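Putative hyaluronoglucosaminidase (Clostridium perfringens, PDB 6PWI) is a family 84 glycoside hydrolase that probably has hexosaminidase activity, seen here as the part holding its catalytic barrel, an N-terminal domain and a helical region. Local coordinates at residues R180-G185 with K197-F202; D521-I526 with R611-F616. One frame throughout, in Å; residues are numbered along the deposited sequence.

Contact 1: residues R180-G185 with K197-F202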
ATOM      1  N   ARG A 180       5.689  -2.151   7.506  1.00 25.80           N
ATOM      2  CA  ARG A 180       4.749  -2.289   6.407  1.00 24.10           C
ATOM      3  C   ARG A 180       4.022  -0.961   6.214  1.00 24.20           C
ATOM      4  O   ARG A 180       3.361  -0.468   7.128  1.00 25.16           O
ATOM      5  CB  ARG A 180       3.726  -3.385   6.712  1.00 23.58           C
ATOM      6  CG  ARG A 180       4.322  -4.703   7.186  1.00 23.89           C
ATOM      7  CD  ARG A 180       3.304  -5.631   7.823  1.00 23.70           C
ATOM      8  NE  ARG A 180       2.611  -5.086   8.991  1.00 24.14           N
ATOM      9  CZ  ARG A 180       3.112  -5.024  10.227  1.00 24.06           C
ATOM     10  NH1 ARG A 180       4.334  -5.469  10.474  1.00 23.21           N
ATOM     11  NH2 ARG A 180       2.388  -4.518  11.213  1.00 23.30           N
ATOM     12  N   GLY A 181       4.155  -0.371   5.024  1.00 22.98           N
ATOM     13  CA  GLY A 181       3.400   0.833   4.741  1.00 22.26           C
ATOM     14  C   GLY A 181       3.780   1.487   3.419  1.00 22.70           C
ATOM     15  O   GLY A 181       4.152   0.821   2.454  1.00 22.58           O
ATOM     16  N   PHE A 182       3.672   2.816   3.408  1.00 22.11           N
ATOM     17  CA  PHE A 182       3.795   3.601   2.197  1.00 20.95           C
ATOM     18  C   PHE A 182       4.509   4.903   2.536  1.00 20.82           C
ATOM     19  O   PHE A 182       4.407   5.406   3.654  1.00 20.34           O
ATOM     20  CB  PHE A 182       2.409   3.853   1.595  1.00 21.02           C
ATOM     21  CG  PHE A 182       1.393   4.461   2.532  1.00 21.66           C
ATOM     22  CD1 PHE A 182       1.129   5.827   2.510  1.00 21.46           C
ATOM     23  CD2 PHE A 182       0.684   3.671   3.434  1.00 21.88           C
ATOM     24  CE1 PHE A 182       0.185   6.385   3.364  1.00 21.55           C
ATOM     25  CE2 PHE A 182      -0.253   4.232   4.294  1.00 21.37           C
ATOM     26  CZ  PHE A 182      -0.501   5.588   4.259  1.00 21.06           C
ATOM     27  N   ILE A 183       5.227   5.430   1.543  1.00 21.14           N
ATOM     28  CA  ILE A 183       5.989   6.660   1.657  1.00 21.13           C
ATOM     29  C   ILE A 183       5.532   7.607   0.554  1.00 22.22           C
ATOM     30  O   ILE A 183       5.486   7.222  -0.615  1.00 24.60           O
ATOM     31  CB  ILE A 183       7.500   6.375   1.544  1.00 20.09           C
ATOM     32  CG1 ILE A 183       8.318   7.668   1.625  1.00 19.58           C
ATOM     33  CG2 ILE A 183       7.809   5.585   0.278  1.00 18.94           C
ATOM     34  CD1 ILE A 183       9.794   7.450   1.833  1.00 19.14           C
ATOM     35  N   GLU A 184       5.224   8.847   0.939  1.00 22.05           N
ATOM     36  CA  GLU A 184       4.973   9.897  -0.034  1.00 22.20           C
ATOM     37  C   GLU A 184       6.322  10.438  -0.505  1.00 22.38           C
ATOM     38  O   GLU A 184       6.828  11.407   0.050  1.00 22.96           O
ATOM     39  CB  GLU A 184       4.091  10.979   0.597  1.00 22.26           C
ATOM     40  CG  GLU A 184       3.588  12.006  -0.398  1.00 23.25           C
ATOM     41  CD  GLU A 184       2.634  13.072   0.122  1.00 24.31           C
ATOM     42  OE1 GLU A 184       2.034  12.878   1.214  1.00 23.27           O
ATOM     43  OE2 GLU A 184       2.490  14.105  -0.578  1.00 25.37           O
ATOM     44  N   GLY A 185       6.909   9.803  -1.524  1.00 22.31           N
ATOM     45  CA  GLY A 185       8.275  10.126  -1.908  1.00 22.83           C
ATOM     46  C   GLY A 185       8.501  10.187  -3.419  1.00 24.08           C
ATOM     47  O   GLY A 185       9.602   9.903  -3.891  1.00 25.13           O
ATOM     48  N   LYS A 197      -4.924  11.186   5.277  1.00 23.11           N
ATOM     49  CA  LYS A 197      -5.656  10.599   6.386  1.00 24.53           C
ATOM     50  C   LYS A 197      -6.367   9.332   5.919  1.00 25.84           C
ATOM     51  O   LYS A 197      -6.416   8.347   6.648  1.00 25.93           O
ATOM     52  CB  LYS A 197      -6.640  11.612   6.976  1.00 24.73           C
ATOM     53  CG  LYS A 197      -5.979  12.763   7.714  1.00 26.06           C
ATOM     54  CD  LYS A 197      -6.957  13.783   8.221  1.00 27.50           C
ATOM     55  CE  LYS A 197      -6.278  15.095   8.552  1.00 28.56           C
ATOM     56  NZ  LYS A 197      -7.279  16.164   8.768  1.00 28.90           N
ATOM     57  N   ASP A 198      -6.895   9.370   4.690  1.00 26.88           N
ATOM     58  CA  ASP A 198      -7.691   8.283   4.149  1.00 27.31           C
ATOM     59  C   ASP A 198      -6.817   7.064   3.871  1.00 27.30           C
ATOM     60  O   ASP A 198      -7.284   5.940   4.043  1.00 28.45           O
ATOM     61  CB  ASP A 198      -8.443   8.708   2.888  1.00 30.30           C
ATOM     62  CG  ASP A 198      -9.662   7.847   2.611  1.00 32.00           C
ATOM     63  OD1 ASP A 198     -10.465   7.659   3.545  1.00 33.02           O
ATOM     64  OD2 ASP A 198      -9.797   7.368   1.464  1.00 34.61           O
ATOM     65  N   LEU A 199      -5.570   7.291   3.425  1.00 25.70           N
ATOM     66  CA  LEU A 199      -4.642   6.200   3.161  1.00 24.16           C
ATOM     67  C   LEU A 199      -4.207   5.574   4.481  1.00 24.21           C
ATOM     68  O   LEU A 199      -4.135   4.352   4.592  1.00 24.40           O
ATOM     69  CB  LEU A 199      -3.435   6.681   2.346  1.00 23.34           C
ATOM     70  CG  LEU A 199      -3.695   7.032   0.877  1.00 23.57           C
ATOM     71  CD1 LEU A 199      -2.383   7.246   0.139  1.00 24.13           C
ATOM     72  CD2 LEU A 199      -4.509   5.962   0.174  1.00 22.55           C
ATOM     73  N   MET A 200      -3.949   6.419   5.486  1.00 24.20           N
ATOM     74  CA  MET A 200      -3.603   5.917   6.805  1.00 24.72           C
ATOM     75  C   MET A 200      -4.748   5.050   7.329  1.00 25.14           C
ATOM     76  O   MET A 200      -4.515   3.982   7.885  1.00 25.78           O
ATOM     77  CB  MET A 200      -3.294   7.048   7.788  1.00 24.02           C
ATOM     78  CG  MET A 200      -1.874   7.553   7.666  1.00 25.31           C
ATOM     79  SD  MET A 200      -1.460   8.825   8.891  1.00 26.35           S
ATOM     80  CE  MET A 200      -2.458  10.192   8.298  1.00 25.06           C
ATOM     81  N   LYS A 201      -5.982   5.500   7.102  1.00 26.03           N
ATOM     82  CA  LYS A 201      -7.162   4.775   7.539  1.00 27.03           C
ATOM     83  C   LYS A 201      -7.238   3.436   6.805  1.00 26.02           C
ATOM     84  O   LYS A 201      -7.649   2.432   7.383  1.00 26.82           O
ATOM     85  CB  LYS A 201      -8.394   5.663   7.352  1.00 30.86           C
ATOM     86  CG  LYS A 201      -9.707   5.106   7.881  1.00 36.34           C
ATOM     87  CD  LYS A 201     -10.810   6.154   7.932  1.00 41.01           C
ATOM     88  CE  LYS A 201     -12.191   5.569   8.175  1.00 42.30           C
ATOM     89  NZ  LYS A 201     -12.552   4.569   7.143  1.00 42.36           N
ATOM     90  N   PHE A 202      -6.804   3.423   5.537  1.00 23.92           N
ATOM     91  CA  PHE A 202      -6.872   2.222   4.724  1.00 22.14           C
ATOM     92  C   PHE A 202      -5.801   1.228   5.163  1.00 22.23           C
ATOM     93  O   PHE A 202      -6.112   0.073   5.446  1.00 21.13           O
ATOM     94  CB  PHE A 202      -6.804   2.561   3.233  1.00 21.44           C
ATOM     95  CG  PHE A 202      -6.994   1.377   2.316  1.00 20.79           C
ATOM     96  CD1 PHE A 202      -5.901   0.708   1.781  1.00 20.55           C
ATOM     97  CD2 PHE A 202      -8.264   0.922   1.997  1.00 20.12           C
ATOM     98  CE1 PHE A 202      -6.078  -0.381   0.939  1.00 20.76           C
ATOM     99  CE2 PHE A 202      -8.438  -0.171   1.160  1.00 20.46           C
ATOM    100  CZ  PHE A 202      -7.347  -0.819   0.624  1.00 20.04           C
TER
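F182 reaches from strand 179-184 into helix 193-204, where its ring lodges against L199 and M200. CB leaves the strand toward the helix, and with chi1 at 54° CG is tucked in over the backbone, flanked by N and C, which carries the ring at a slant to the helix. The contact is made by the outer half of the ring. F182 CE1 lies 3.8 Å from CB of L199. On the other rim, F182 CE2 comes to 3.9 Å from the carbonyl O of L199. F182 CZ, at the tip, goes deepest: it is 3.7 Å from L199 CB. The backbone N of M200 is 3.8 Å from the same CZ of F182, and CG of M200 stands 4.2 Å from it. The ring thus meets the root of L199, the backbone at L199 and M200 and, more distantly, CG of M200. Around this pair, F182 also touches L436 of helix 433-444, and M200 continues onto M240 and V243 of helix 231-247. The strand and helix belong to the first beta-alpha-beta unit of an eight-stranded (beta/alpha)8 barrel, F182 facing the helical layer. No hydrogen bond spans the two segments, so their direct attachment is van der Waals packing of a buried aromatic end against a side-chain root and the helix backbone, a hold that depends on shape and on exclusion of water.

Contact 2: residues D521-I526 with R611-F616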
ATOM      1  N   ASP A 521     -18.380  -9.248 -26.407  1.00 29.32           N
ATOM      2  CA  ASP A 521     -18.799  -9.421 -25.025  1.00 30.98           C
ATOM      3  C   ASP A 521     -17.753  -8.807 -24.092  1.00 29.50           C
ATOM      4  O   ASP A 521     -18.092  -8.088 -23.154  1.00 28.20           O
ATOM      5  CB  ASP A 521     -19.055 -10.892 -24.674  1.00 33.67           C
ATOM      6  CG  ASP A 521     -20.437 -11.410 -25.044  1.00 37.52           C
ATOM      7  OD1 ASP A 521     -21.370 -10.584 -25.192  1.00 37.34           O
ATOM      8  OD2 ASP A 521     -20.574 -12.651 -25.179  1.00 41.52           O
ATOM      9  N   GLU A 522     -16.480  -9.089 -24.368  1.00 28.25           N
ATOM     10  CA  GLU A 522     -15.396  -8.601 -23.537  1.00 29.19           C
ATOM     11  C   GLU A 522     -15.382  -7.073 -23.539  1.00 27.73           C
ATOM     12  O   GLU A 522     -15.261  -6.452 -22.485  1.00 28.27           O
ATOM     13  CB  GLU A 522     -14.063  -9.201 -23.984  1.00 30.81           C
ATOM     14  CG  GLU A 522     -13.955 -10.689 -23.707  1.00 34.05           C
ATOM     15  CD  GLU A 522     -14.255 -11.091 -22.273  1.00 37.91           C
ATOM     16  OE1 GLU A 522     -13.555 -10.603 -21.360  1.00 39.66           O
ATOM     17  OE2 GLU A 522     -15.208 -11.875 -22.070  1.00 42.36           O
ATOM     18  N   TYR A 523     -15.530  -6.474 -24.725  1.00 25.76           N
ATOM     19  CA  TYR A 523     -15.442  -5.027 -24.842  1.00 24.87           C
ATOM     20  C   TYR A 523     -16.696  -4.345 -24.300  1.00 25.55           C
ATOM     21  O   TYR A 523     -16.609  -3.240 -23.769  1.00 26.42           O
ATOM     22  CB  TYR A 523     -14.997  -4.610 -26.244  1.00 22.31           C
ATOM     23  CG  TYR A 523     -13.501  -4.662 -26.415  1.00 21.08           C
ATOM     24  CD1 TYR A 523     -12.717  -3.547 -26.148  1.00 20.45           C
ATOM     25  CD2 TYR A 523     -12.858  -5.833 -26.795  1.00 20.00           C
ATOM     26  CE1 TYR A 523     -11.338  -3.580 -26.283  1.00 19.52           C
ATOM     27  CE2 TYR A 523     -11.480  -5.887 -26.932  1.00 19.36           C
ATOM     28  CZ  TYR A 523     -10.719  -4.754 -26.681  1.00 19.73           C
ATOM     29  OH  TYR A 523      -9.361  -4.786 -26.814  1.00 18.92           O
ATOM     30  N   GLN A 524     -17.851  -5.016 -24.391  1.00 26.47           N
ATOM     31  CA  GLN A 524     -19.085  -4.444 -23.869  1.00 27.11           C
ATOM     32  C   GLN A 524     -19.005  -4.346 -22.345  1.00 27.68           C
ATOM     33  O   GLN A 524     -19.522  -3.395 -21.756  1.00 28.28           O
ATOM     34  CB  GLN A 524     -20.314  -5.219 -24.356  1.00 26.23           C
ATOM     35  CG  GLN A 524     -21.638  -4.501 -24.121  1.00 26.57           C
ATOM     36  CD  GLN A 524     -21.766  -3.184 -24.855  1.00 28.07           C
ATOM     37  OE1 GLN A 524     -21.378  -3.039 -26.017  1.00 28.08           O
ATOM     38  NE2 GLN A 524     -22.330  -2.198 -24.174  1.00 28.22           N
ATOM     39  N   GLU A 525     -18.333  -5.324 -21.725  1.00 27.26           N
ATOM     40  CA  GLU A 525     -18.131  -5.347 -20.285  1.00 28.15           C
ATOM     41  C   GLU A 525     -17.248  -4.173 -19.851  1.00 27.81           C
ATOM     42  O   GLU A 525     -17.530  -3.526 -18.844  1.00 27.71           O
ATOM     43  CB  GLU A 525     -17.557  -6.696 -19.860  1.00 29.49           C
ATOM     44  CG  GLU A 525     -17.161  -6.744 -18.400  1.00 34.89           C
ATOM     45  CD  GLU A 525     -16.872  -8.140 -17.873  1.00 38.79           C
ATOM     46  OE1 GLU A 525     -15.681  -8.462 -17.669  1.00 38.25           O
ATOM     47  OE2 GLU A 525     -17.842  -8.901 -17.656  1.00 44.10           O
ATOM     48  N   ILE A 526     -16.180  -3.901 -20.615  1.00 26.30           N
ATOM     49  CA  ILE A 526     -15.318  -2.765 -20.334  1.00 25.05           C
ATOM     50  C   ILE A 526     -16.152  -1.491 -20.424  1.00 26.65           C
ATOM     51  O   ILE A 526     -16.132  -0.673 -19.506  1.00 27.32           O
ATOM     52  CB  ILE A 526     -14.097  -2.723 -21.275  1.00 23.73           C
ATOM     53  CG1 ILE A 526     -13.163  -3.915 -21.047  1.00 22.71           C
ATOM     54  CG2 ILE A 526     -13.360  -1.395 -21.149  1.00 22.24           C
ATOM     55  CD1 ILE A 526     -12.109  -4.081 -22.113  1.00 22.53           C
ATOM     56  N   ARG A 611      -0.762  -1.614 -23.412  1.00 20.49           N
ATOM     57  CA  ARG A 611      -0.025  -2.846 -23.656  1.00 20.85           C
ATOM     58  C   ARG A 611      -0.689  -3.647 -24.778  1.00 21.04           C
ATOM     59  O   ARG A 611      -0.004  -4.152 -25.664  1.00 20.57           O
ATOM     60  CB  ARG A 611       0.239  -3.633 -22.365  1.00 20.95           C
ATOM     61  CG  ARG A 611       1.322  -4.700 -22.482  1.00 20.79           C
ATOM     62  CD  ARG A 611       1.468  -5.534 -21.215  1.00 21.40           C
ATOM     63  NE  ARG A 611       2.497  -6.570 -21.266  1.00 22.20           N
ATOM     64  CZ  ARG A 611       3.797  -6.386 -21.006  1.00 22.69           C
ATOM     65  NH1 ARG A 611       4.260  -5.188 -20.680  1.00 22.33           N
ATOM     66  NH2 ARG A 611       4.638  -7.402 -21.091  1.00 22.08           N
ATOM     67  N   HIS A 612      -2.025  -3.735 -24.762  1.00 21.37           N
ATOM     68  CA  HIS A 612      -2.709  -4.580 -25.729  1.00 22.15           C
ATOM     69  C   HIS A 612      -3.894  -3.874 -26.383  1.00 22.79           C
ATOM     70  O   HIS A 612      -4.161  -4.137 -27.554  1.00 23.82           O
ATOM     71  CB  HIS A 612      -3.078  -5.946 -25.131  1.00 21.84           C
ATOM     72  CG  HIS A 612      -1.883  -6.753 -24.754  1.00 23.06           C
ATOM     73  ND1 HIS A 612      -0.982  -7.221 -25.692  1.00 22.92           N
ATOM     74  CD2 HIS A 612      -1.418  -7.156 -23.548  1.00 23.57           C
ATOM     75  CE1 HIS A 612      -0.015  -7.879 -25.083  1.00 23.07           C
ATOM     76  NE2 HIS A 612      -0.265  -7.861 -23.764  1.00 23.56           N
ATOM     77  N   LEU A 613      -4.592  -2.992 -25.647  1.00 22.61           N
ATOM     78  CA  LEU A 613      -5.843  -2.433 -26.146  1.00 22.21           C
ATOM     79  C   LEU A 613      -5.575  -1.534 -27.353  1.00 23.49           C
ATOM     80  O   LEU A 613      -6.230  -1.671 -28.390  1.00 24.75           O
ATOM     81  CB  LEU A 613      -6.597  -1.669 -25.051  1.00 21.34           C
ATOM     82  CG  LEU A 613      -7.070  -2.466 -23.832  1.00 21.59           C
ATOM     83  CD1 LEU A 613      -8.194  -1.729 -23.113  1.00 21.14           C
ATOM     84  CD2 LEU A 613      -7.510  -3.877 -24.193  1.00 20.24           C
ATOM     85  N   ILE A 614      -4.611  -0.615 -27.211  1.00 22.40           N
ATOM     86  CA  ILE A 614      -4.305   0.326 -28.278  1.00 21.94           C
ATOM     87  C   ILE A 614      -3.672  -0.413 -29.465  1.00 22.84           C
ATOM     88  O   ILE A 614      -4.084  -0.199 -30.611  1.00 23.03           O
ATOM     89  CB  ILE A 614      -3.489   1.528 -27.755  1.00 20.49           C
ATOM     90  CG1 ILE A 614      -4.356   2.424 -26.867  1.00 20.27           C
ATOM     91  CG2 ILE A 614      -2.869   2.320 -28.892  1.00 20.23           C
ATOM     92  CD1 ILE A 614      -3.580   3.422 -26.045  1.00 19.14           C
ATOM     93  N   PRO A 615      -2.666  -1.300 -29.255  1.00 22.37           N
ATOM     94  CA  PRO A 615      -2.093  -2.082 -30.355  1.00 21.96           C
ATOM     95  C   PRO A 615      -3.135  -2.823 -31.191  1.00 22.29           C
ATOM     96  O   PRO A 615      -2.997  -2.909 -32.407  1.00 23.09           O
ATOM     97  CB  PRO A 615      -1.127  -3.036 -29.636  1.00 21.35           C
ATOM     98  CG  PRO A 615      -0.692  -2.238 -28.421  1.00 21.19           C
ATOM     99  CD  PRO A 615      -1.956  -1.532 -27.986  1.00 21.60           C
ATOM    100  N   PHE A 616      -4.185  -3.327 -30.532  1.00 22.43           N
ATOM    101  CA  PHE A 616      -5.256  -4.043 -31.208  1.00 22.16           C
ATOM    102  C   PHE A 616      -6.029  -3.094 -32.124  1.00 23.25           C
ATOM    103  O   PHE A 616      -6.321  -3.438 -33.269  1.00 23.47           O
ATOM    104  CB  PHE A 616      -6.165  -4.717 -30.181  1.00 21.88           C
ATOM    105  CG  PHE A 616      -7.302  -5.526 -30.758  1.00 22.94           C
ATOM    106  CD1 PHE A 616      -7.099  -6.377 -31.835  1.00 22.70           C
ATOM    107  CD2 PHE A 616      -8.575  -5.457 -30.203  1.00 22.96           C
ATOM    108  CE1 PHE A 616      -8.147  -7.127 -32.351  1.00 22.87           C
ATOM    109  CE2 PHE A 616      -9.618  -6.219 -30.712  1.00 22.94           C
ATOM    110  CZ  PHE A 616      -9.405  -7.051 -31.789  1.00 22.89           C
TER
HETATM  111  O   HOH W   1      -8.685  -2.447 -27.829  1.00 16.83           O
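Y523 and L613 come from opposing helices and run alongside one another, head to tail, the tyrosine reaching out from helix 513-536 and the leucine from the first turn of helix 613-623. They meet where the phenol ends: CD2 of L613 lies 3.3 Å from OH of Y523, with the ring carbon CZ behind it. F616, nearly one turn on from L613, comes at the same hydroxyl obliquely. Its CG is anti to the backbone N (chi1 -178°), which swings the ring back toward helix 513-536 and puts CD2 of F616 3.5 Å from OH of Y523. The two aromatic planes are inclined by about 34°, but the touch is made by the phenol's end and one side of the phenylalanine, not by overlapping rings. A water completes the junction. This water stands 2.6 Å from OH of Y523. The same water donates a hydrogen bond to the carbonyl O of L613, and the angle between its two partners is about 125°. Helices 496-507 and 540-572 close in on the group: I499 and T560 each touch the side chains of Y523 and F616, and L553 packs on L613, so the contact lies inside the helical bundle that follows the barrel in the chain. No hydrogen bond runs directly between the two segments. A mostly hydrocarbon interface therefore carries a buried phenol hydroxyl and a backbone carbonyl, and the water that bridges them keeps both hydrogen-bonded while joining the tyrosine to the opposing helix.

Overall arrangement
The two contacts follow one another along the chain and do not touch: their centres are 32 Å apart and their nearest atoms about 22 Å. Contact 1 belongs to the barrel and its centre lies about 7 Å from the centre of the chain, whereas contact 2 sits about 28 Å out, in the C-terminal helices. One seats a helix on its preceding strand across a short connection; the other brings together segments with 84 residues between them. D299, the predicted proton donor, belongs to neither contact. Contact 1 is part of the same barrel but packs strand against outer helix, whereas D299 follows the C-terminal end of strand 293-296; contact 2 concerns the separate bundle.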